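Local coordinates for odorant-binding protein 1d (Locusta migratoria, PDB 4PT1) that probably binds small hydrophobic odorants and carries them in solution, as a secreted all-helical member of the PBP/GOBP family, at residues F47-K52 and H96-E101; E71-V76 and R86-C91. All blocks are in the same frame, centred on the assembly; numbering follows the deposited sequence.

Contact 1. Residues F47-K52 and H96-E101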
ATOM      1  N   PHE A  47      -3.724 -10.488   5.292  1.00 17.29           N
ATOM      2  CA  PHE A  47      -2.860  -9.572   4.548  1.00 18.53           C
ATOM      3  C   PHE A  47      -3.678  -8.535   3.745  1.00 16.41           C
ATOM      4  O   PHE A  47      -3.359  -7.345   3.743  1.00 15.14           O
ATOM      5  CB  PHE A  47      -1.878 -10.322   3.655  1.00 21.08           C
ATOM      6  CG  PHE A  47      -1.040  -9.407   2.823  1.00 21.72           C
ATOM      7  CD1 PHE A  47      -0.059  -8.650   3.415  1.00 23.50           C
ATOM      8  CD2 PHE A  47      -1.281  -9.263   1.470  1.00 26.74           C
ATOM      9  CE1 PHE A  47       0.706  -7.775   2.657  1.00 24.99           C
ATOM     10  CE2 PHE A  47      -0.531  -8.388   0.704  1.00 25.13           C
ATOM     11  CZ  PHE A  47       0.462  -7.642   1.309  1.00 25.47           C
ATOM     12  N   LYS A  48      -4.745  -8.957   3.083  1.00 15.55           N
ATOM     13  CA  LYS A  48      -5.627  -8.006   2.394  1.00 16.96           C
ATOM     14  C   LYS A  48      -6.168  -6.914   3.337  1.00 16.82           C
ATOM     15  O   LYS A  48      -6.219  -5.719   2.994  1.00 15.51           O
ATOM     16  CB  LYS A  48      -6.783  -8.742   1.727  1.00 18.80           C
ATOM     17  CG  LYS A  48      -6.292  -9.822   0.767  1.00 18.80           C
ATOM     18  CD  LYS A  48      -7.409 -10.337  -0.111  1.00 21.68           C
ATOM     19  CE  LYS A  48      -6.912 -11.474  -0.991  1.00 22.90           C
ATOM     20  NZ  LYS A  48      -8.038 -12.236  -1.589  1.00 26.15           N
ATOM     21  N   CYS A  49      -6.565  -7.322   4.532  1.00 15.61           N
ATOM     22  CA  CYS A  49      -7.105  -6.369   5.489  1.00 12.39           C
ATOM     23  C   CYS A  49      -6.001  -5.481   6.057  1.00 12.93           C
ATOM     24  O   CYS A  49      -6.265  -4.360   6.431  1.00 13.23           O
ATOM     25  CB  CYS A  49      -7.886  -7.095   6.587  1.00 12.95           C
ATOM     26  SG  CYS A  49      -9.468  -7.773   5.998  1.00 16.55           S
ATOM     27  N   TYR A  50      -4.762  -5.970   6.057  1.00 13.11           N
ATOM     28  CA  TYR A  50      -3.608  -5.141   6.388  1.00 11.68           C
ATOM     29  C   TYR A  50      -3.414  -4.004   5.358  1.00 11.52           C
ATOM     30  O   TYR A  50      -3.226  -2.847   5.743  1.00 10.47           O
ATOM     31  CB  TYR A  50      -2.365  -6.002   6.491  1.00 12.54           C
ATOM     32  CG  TYR A  50      -1.101  -5.228   6.728  1.00 12.22           C
ATOM     33  CD1 TYR A  50      -0.727  -4.844   8.023  1.00 13.60           C
ATOM     34  CD2 TYR A  50      -0.257  -4.901   5.678  1.00 11.76           C
ATOM     35  CE1 TYR A  50       0.444  -4.158   8.239  1.00 16.01           C
ATOM     36  CE2 TYR A  50       0.918  -4.191   5.883  1.00 13.05           C
ATOM     37  CZ  TYR A  50       1.254  -3.823   7.164  1.00 14.67           C
ATOM     38  OH  TYR A  50       2.407  -3.155   7.352  1.00 14.64           O
ATOM     39  N   LEU A  51      -3.457  -4.316   4.058  1.00 11.87           N
ATOM     40  CA  LEU A  51      -3.462  -3.291   2.999  1.00 13.29           C
ATOM     41  C   LEU A  51      -4.595  -2.287   3.203  1.00 11.77           C
ATOM     42  O   LEU A  51      -4.386  -1.057   3.145  1.00 11.18           O
ATOM     43  CB  LEU A  51      -3.583  -3.920   1.600  1.00 16.12           C
ATOM     44  CG  LEU A  51      -2.395  -4.800   1.160  1.00 17.34           C
ATOM     45  CD1 LEU A  51      -2.681  -5.402  -0.209  1.00 23.79           C
ATOM     46  CD2 LEU A  51      -1.062  -4.046   1.164  1.00 19.98           C
ATOM     47  N   LYS A  52      -5.794  -2.811   3.455  1.00 12.06           N
ATOM     48  CA  LYS A  52      -6.955  -1.965   3.727  1.00 11.56           C
ATOM     49  C   LYS A  52      -6.689  -1.049   4.918  1.00 11.34           C
ATOM     50  O   LYS A  52      -6.983   0.147   4.872  1.00 11.00           O
ATOM     51  CB  LYS A  52      -8.212  -2.840   3.926  1.00 14.07           C
ATOM     52  CG  LYS A  52      -9.480  -2.101   4.308  1.00 14.60           C
ATOM     53  CD  LYS A  52      -9.710  -2.071   5.795  1.00 17.12           C
ATOM     54  CE  LYS A  52     -11.136  -1.632   6.090  1.00 17.18           C
ATOM     55  NZ  LYS A  52     -11.349  -1.560   7.541  1.00 18.69           N
ATOM     56  N   HIS A  96     -14.063  -3.706  -5.219  1.00 33.48           N
ATOM     57  CA  HIS A  96     -14.423  -5.138  -5.134  1.00 28.14           C
ATOM     58  C   HIS A  96     -15.596  -5.339  -4.204  1.00 27.13           C
ATOM     59  O   HIS A  96     -16.185  -4.372  -3.746  1.00 28.21           O
ATOM     60  CB  HIS A  96     -13.208  -5.999  -4.750  1.00 24.80           C
ATOM     61  CG  HIS A  96     -12.427  -6.521  -5.944  1.00 24.64           C
ATOM     62  ND1 HIS A  96     -11.457  -5.797  -6.555  1.00 26.17           N
ATOM     63  CD2 HIS A  96     -12.508  -7.740  -6.638  1.00 19.44           C
ATOM     64  CE1 HIS A  96     -10.958  -6.502  -7.587  1.00 25.51           C
ATOM     65  NE2 HIS A  96     -11.601  -7.693  -7.639  1.00 29.69           N
ATOM     66  N   ASP A  97     -15.981  -6.591  -3.954  1.00 29.13           N
ATOM     67  CA  ASP A  97     -17.170  -6.888  -3.133  1.00 30.59           C
ATOM     68  C   ASP A  97     -17.014  -6.594  -1.645  1.00 33.48           C
ATOM     69  O   ASP A  97     -17.975  -6.685  -0.904  1.00 33.00           O
ATOM     70  CB  ASP A  97     -17.578  -8.356  -3.282  1.00 31.31           C
ATOM     71  N   GLU A  98     -15.815  -6.252  -1.193  1.00 37.65           N
ATOM     72  CA  GLU A  98     -15.564  -6.183   0.237  1.00 30.60           C
ATOM     73  C   GLU A  98     -14.369  -5.280   0.484  1.00 30.11           C
ATOM     74  O   GLU A  98     -13.404  -5.366  -0.258  1.00 33.74           O
ATOM     75  CB  GLU A  98     -15.314  -7.604   0.741  1.00 28.19           C
ATOM     76  CG  GLU A  98     -14.954  -7.727   2.214  1.00 30.48           C
ATOM     77  CD  GLU A  98     -13.458  -7.815   2.451  1.00 30.14           C
ATOM     78  OE1 GLU A  98     -12.973  -7.195   3.422  1.00 31.93           O
ATOM     79  OE2 GLU A  98     -12.766  -8.495   1.669  1.00 27.91           O
ATOM     80  N   ALA A  99     -14.442  -4.428   1.512  1.00 28.50           N
ATOM     81  CA  ALA A  99     -13.393  -3.420   1.773  1.00 20.67           C
ATOM     82  C   ALA A  99     -11.958  -3.945   1.671  1.00 19.09           C
ATOM     83  O   ALA A  99     -11.130  -3.308   1.018  1.00 15.98           O
ATOM     84  CB  ALA A  99     -13.608  -2.708   3.101  1.00 18.31           C
ATOM     85  N   CYS A 100     -11.660  -5.094   2.285  1.00 16.81           N
ATOM     86  CA  CYS A 100     -10.322  -5.679   2.192  1.00 15.54           C
ATOM     87  C   CYS A 100      -9.905  -6.125   0.778  1.00 17.89           C
ATOM     88  O   CYS A 100      -8.765  -5.898   0.358  1.00 16.25           O
ATOM     89  CB  CYS A 100     -10.141  -6.815   3.208  1.00 15.90           C
ATOM     90  SG  CYS A 100     -10.317  -6.252   4.926  1.00 16.08           S
ATOM     91  N   GLU A 101     -10.808  -6.780   0.055  1.00 19.21           N
ATOM     92  CA  GLU A 101     -10.491  -7.267  -1.303  1.00 20.55           C
ATOM     93  C   GLU A 101     -10.225  -6.043  -2.188  1.00 20.07           C
ATOM     94  O   GLU A 101      -9.236  -6.018  -2.908  1.00 21.33           O
ATOM     95  CB  GLU A 101     -11.626  -8.170  -1.851  1.00 23.59           C
ATOM     96  CG  GLU A 101     -11.333  -8.923  -3.163  1.00 23.41           C
ATOM     97  CD  GLU A 101     -10.239  -9.976  -3.070  1.00 25.20           C
ATOM     98  OE1 GLU A 101      -9.881 -10.396  -1.956  1.00 31.56           O
ATOM     99  OE2 GLU A 101      -9.730 -10.417  -4.129  1.00 25.00           O
TER
HETATM  100  O   HOH W   1      -8.859 -13.049  -3.999  1.00 31.66           O
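Cys49 and Cys100 are joined covalently, SG to SG at 2.0 Å, and the CB-SG-SG-CB torsion of 107° is wider than the usual value near 90°. In both cysteines SG stands anti to the carbonyl carbon, which gives the two halves of the bridge the same first torsion. At the bridge the two backbones come within 4.7 Å, Cys49 CA to Cys100 CA. Cys100 sits in the first turn of helix 99-113, which Glu98 caps from the N-cap position. The cap is judged from Glu98 OE2, 3.1 Å from Glu101 N, where the N-H meets the carboxylate from above its plane. This disulfide ties helix 45-57 to the start of helix 99-113 and is one of three in the chain, the set of six cysteines that marks classical insect odorant-binding proteins. On one flank Lys48, extended beyond CG, runs abreast of Glu101, their charged groups at the same end. Glu101 begins by pointing away from helix 45-57, but the bend at chi2 (66°) brings its carboxylate back. Lys48 NZ meets the syn lone pair of Glu101 OE1 at 2.6 Å, a salt bridge, while a water accepts from NZ at 2.7 Å and donates to Glu101 OE2, closing a ring around the ion pair. Gln105 also binds OE2. On the other flank Lys52 contributes its aliphatic part: CB packs 3.9 Å from Cys100 CA, and CE lies 4.0 Å from Ala99 CB, while NZ leads away to a salt bridge with Asp63.

Contact 2. Residues E71-V76 and R86-C91; sequences EELENV and RVVHSC
Two consecutive helices of the odorant-binding fold, 69-75 and 81-90, form a helical hairpin here, and residues 71-76 and 86-91 supply part of their interface. The short axes run nearly antiparallel, at 155°, with a closest approach of 9.9 Å, and Leu73 lies opposite Val88. Val88 is the central side chain, pointing at the other helix and dividing its two methyls among three partners. Its CG1, anti to the backbone N (chi1 171°), reaches Leu73 CD2 at 3.7 Å. Its CG2 lies 3.9 Å from Glu72 CG and 4.0 Å from Val76 CG2, the two valines overlapping head to tail. Leu73 starts out along the flank of its helix, and its isobutyl end then swings in: CD2 touches Val88, and both delta methyls come to 3.7 Å from His89 NE2. The leucine lies roughly perpendicular to the histidine side chain, with CD2 approaching the ring obliquely. His89 is exposed and lies at the outer side of the contact; its ND1 is hydrogen-bonded to Lys92 NZ. On the inner side, Glu72 offers only methylene carbon to Val88. The bend at chi2 (74°) carries its buried carboxylate off to other partners: OE2 bonds to Tyr110 OH, and Asn75 ND2 donates to OE1 at 3.1 Å along a nearly straight path, in the plane of its own amide. Tyr110, on helix 99-113, also packs on Val88 and on Cys91. Val76 lies about 4 Å from a bound 2-(2-methoxyethoxy)ethanol, probably from the crystallisation liquor, which may still mark a pocket. The hairpin's second helix is tied at its end to helix 99-113 by Cys91-Cys109, part of the three-disulfide, all-helical fold of classical insect odorant-binding proteins.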
ATOM      1  N   GLU A  71      -6.712  11.937  -1.649  1.00 17.91           N
ATOM      2  CA  GLU A  71      -5.839  11.504  -0.565  1.00 17.44           C
ATOM      3  C   GLU A  71      -4.758  10.561  -1.052  1.00 14.06           C
ATOM      4  O   GLU A  71      -3.636  10.627  -0.592  1.00 15.66           O
ATOM      5  CB  GLU A  71      -6.642  10.859   0.561  1.00 18.30           C
ATOM      6  CG  GLU A  71      -7.605  11.835   1.232  1.00 19.39           C
ATOM      7  CD  GLU A  71      -6.961  12.786   2.221  1.00 21.49           C
ATOM      8  OE1 GLU A  71      -5.740  12.724   2.473  1.00 22.16           O
ATOM      9  OE2 GLU A  71      -7.718  13.624   2.762  1.00 28.55           O
ATOM     10  N   GLU A  72      -5.090   9.689  -1.986  1.00 13.64           N
ATOM     11  CA  GLU A  72      -4.100   8.741  -2.481  1.00 13.90           C
ATOM     12  C   GLU A  72      -3.026   9.444  -3.299  1.00 13.29           C
ATOM     13  O   GLU A  72      -1.853   9.088  -3.208  1.00 12.62           O
ATOM     14  CB  GLU A  72      -4.752   7.608  -3.273  1.00 13.46           C
ATOM     15  CG  GLU A  72      -3.840   6.427  -3.593  1.00 14.32           C
ATOM     16  CD  GLU A  72      -3.531   5.512  -2.408  1.00 15.21           C
ATOM     17  OE1 GLU A  72      -3.467   5.944  -1.234  1.00 16.07           O
ATOM     18  OE2 GLU A  72      -3.318   4.322  -2.656  1.00 14.57           O
ATOM     19  N   LEU A  73      -3.422  10.453  -4.081  1.00 13.50           N
ATOM     20  CA  LEU A  73      -2.455  11.233  -4.851  1.00 14.12           C
ATOM     21  C   LEU A  73      -1.507  11.933  -3.910  1.00 14.91           C
ATOM     22  O   LEU A  73      -0.309  11.975  -4.160  1.00 18.20           O
ATOM     23  CB  LEU A  73      -3.146  12.230  -5.781  1.00 14.53           C
ATOM     24  CG  LEU A  73      -4.003  11.633  -6.908  1.00 12.41           C
ATOM     25  CD1 LEU A  73      -4.839  12.693  -7.591  1.00 15.92           C
ATOM     26  CD2 LEU A  73      -3.190  10.860  -7.941  1.00 15.84           C
ATOM     27  N   GLU A  74      -2.029  12.475  -2.815  1.00 16.71           N
ATOM     28  CA  GLU A  74      -1.155  13.049  -1.792  1.00 20.13           C
ATOM     29  C   GLU A  74      -0.219  12.002  -1.163  1.00 19.95           C
ATOM     30  O   GLU A  74       0.922  12.323  -0.796  1.00 26.02           O
ATOM     31  CB  GLU A  74      -1.966  13.743  -0.701  1.00 23.75           C
ATOM     32  CG  GLU A  74      -2.587  15.057  -1.133  1.00 29.12           C
ATOM     33  CD  GLU A  74      -3.311  15.745   0.012  1.00 37.63           C
ATOM     34  OE1 GLU A  74      -2.647  16.086   1.023  1.00 43.10           O
ATOM     35  OE2 GLU A  74      -4.546  15.933  -0.095  1.00 42.92           O
ATOM     36  N   ASN A  75      -0.694  10.762  -1.043  1.00 17.84           N
ATOM     37  CA  ASN A  75       0.114   9.652  -0.474  1.00 16.90           C
ATOM     38  C   ASN A  75       1.303   9.216  -1.324  1.00 16.36           C
ATOM     39  O   ASN A  75       2.199   8.531  -0.832  1.00 16.40           O
ATOM     40  CB  ASN A  75      -0.758   8.422  -0.178  1.00 16.17           C
ATOM     41  CG  ASN A  75      -1.688   8.639   0.986  1.00 17.74           C
ATOM     42  OD1 ASN A  75      -1.423   9.490   1.825  1.00 17.38           O
ATOM     43  ND2 ASN A  75      -2.816   7.896   1.029  1.00 17.21           N
ATOM     44  N   VAL A  76       1.309   9.575  -2.603  1.00 15.50           N
ATOM     45  CA  VAL A  76       2.451   9.210  -3.474  1.00 15.33           C
ATOM     46  C   VAL A  76       3.707   9.953  -3.009  1.00 15.57           C
ATOM     47  O   VAL A  76       3.651  11.164  -2.827  1.00 18.04           O
ATOM     48  CB  VAL A  76       2.189   9.578  -4.945  1.00 13.62           C
ATOM     49  CG1 VAL A  76       3.414   9.267  -5.801  1.00 11.86           C
ATOM     50  CG2 VAL A  76       0.948   8.861  -5.462  1.00 14.68           C
ATOM     51  N   ARG A  86       0.402   8.654 -12.173  1.00 14.02           N
ATOM     52  CA  ARG A  86      -0.046   7.927 -13.377  1.00 14.74           C
ATOM     53  C   ARG A  86      -0.664   6.595 -12.969  1.00 14.03           C
ATOM     54  O   ARG A  86      -1.770   6.260 -13.374  1.00 17.12           O
ATOM     55  CB  ARG A  86       1.118   7.715 -14.350  1.00 17.44           C
ATOM     56  CG  ARG A  86       0.679   7.154 -15.701  1.00 22.28           C
ATOM     57  CD  ARG A  86       1.864   6.931 -16.626  1.00 28.76           C
ATOM     58  NE  ARG A  86       2.698   8.124 -16.743  1.00 29.98           N
ATOM     59  N   VAL A  87       0.040   5.842 -12.136  1.00 11.47           N
ATOM     60  CA  VAL A  87      -0.495   4.599 -11.585  1.00 13.40           C
ATOM     61  C   VAL A  87      -1.815   4.749 -10.812  1.00 14.79           C
ATOM     62  O   VAL A  87      -2.759   3.996 -11.024  1.00 17.56           O
ATOM     63  CB  VAL A  87       0.565   3.935 -10.712  1.00 14.04           C
ATOM     64  CG1 VAL A  87      -0.041   2.806  -9.902  1.00 16.22           C
ATOM     65  CG2 VAL A  87       1.718   3.462 -11.599  1.00 13.94           C
ATOM     66  N   VAL A  88      -1.896   5.738  -9.924  1.00 14.15           N
ATOM     67  CA  VAL A  88      -3.116   5.940  -9.171  1.00 14.65           C
ATOM     68  C   VAL A  88      -4.313   6.253 -10.077  1.00 16.82           C
ATOM     69  O   VAL A  88      -5.409   5.707  -9.870  1.00 17.14           O
ATOM     70  CB  VAL A  88      -2.953   7.031  -8.093  1.00 14.53           C
ATOM     71  CG1 VAL A  88      -4.315   7.368  -7.486  1.00 16.09           C
ATOM     72  CG2 VAL A  88      -1.987   6.564  -7.025  1.00 17.92           C
ATOM     73  N   HIS A  89      -4.102   7.108 -11.077  1.00 15.72           N
ATOM     74  CA  HIS A  89      -5.173   7.495 -12.000  1.00 17.81           C
ATOM     75  C   HIS A  89      -5.617   6.319 -12.804  1.00 19.77           C
ATOM     76  O   HIS A  89      -6.806   6.216 -13.141  1.00 24.69           O
ATOM     77  CB  HIS A  89      -4.767   8.677 -12.895  1.00 16.90           C
ATOM     78  CG  HIS A  89      -4.840  10.020 -12.199  1.00 15.57           C
ATOM     79  ND1 HIS A  89      -6.014  10.609 -11.887  1.00 17.78           N
ATOM     80  CD2 HIS A  89      -3.845  10.896 -11.791  1.00 14.51           C
ATOM     81  CE1 HIS A  89      -5.781  11.785 -11.286  1.00 18.54           C
ATOM     82  NE2 HIS A  89      -4.452  11.963 -11.221  1.00 17.15           N
ATOM     83  N   SER A  90      -4.698   5.398 -13.095  1.00 18.20           N
ATOM     84  CA  SER A  90      -5.048   4.220 -13.895  1.00 20.37           C
ATOM     85  C   SER A  90      -5.864   3.173 -13.106  1.00 22.14           C
ATOM     86  O   SER A  90      -6.492   2.291 -13.705  1.00 25.35           O
ATOM     87  CB  SER A  90      -3.800   3.597 -14.542  1.00 22.72           C
ATOM     88  OG  SER A  90      -2.987   2.892 -13.625  1.00 24.19           O
ATOM     89  N   CYS A  91      -5.889   3.304 -11.779  1.00 19.85           N
ATOM     90  CA  CYS A  91      -6.466   2.292 -10.877  1.00 21.79           C
ATOM     91  C   CYS A  91      -7.603   2.831 -10.001  1.00 23.14           C
ATOM     92  O   CYS A  91      -8.065   2.158  -9.064  1.00 22.62           O
ATOM     93  CB  CYS A  91      -5.339   1.724 -10.008  1.00 23.25           C
ATOM     94  SG  CYS A  91      -4.117   0.792 -10.969  1.00 20.74           S
TER

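How the contacts relate
Contact 1 is a surface contact and contact 2 a mostly buried one, though their centres are equally far, 11 Å, from that of the chain. They lie 18 Å apart between centres, with nearest atoms about 8 Å apart, so they do not touch. Along the chain, both helices of contact 2 fall between those of contact 1. Different helices are paired in each, but helix 99-113 relates them: contact 1 fixes its start, while Tyr110 and Cys109 near its end meet contact 2. A covalent bond and a solvated ion pair join the segments of contact 1; in contact 2, apolar side chains meet and the disulfide leads elsewhere.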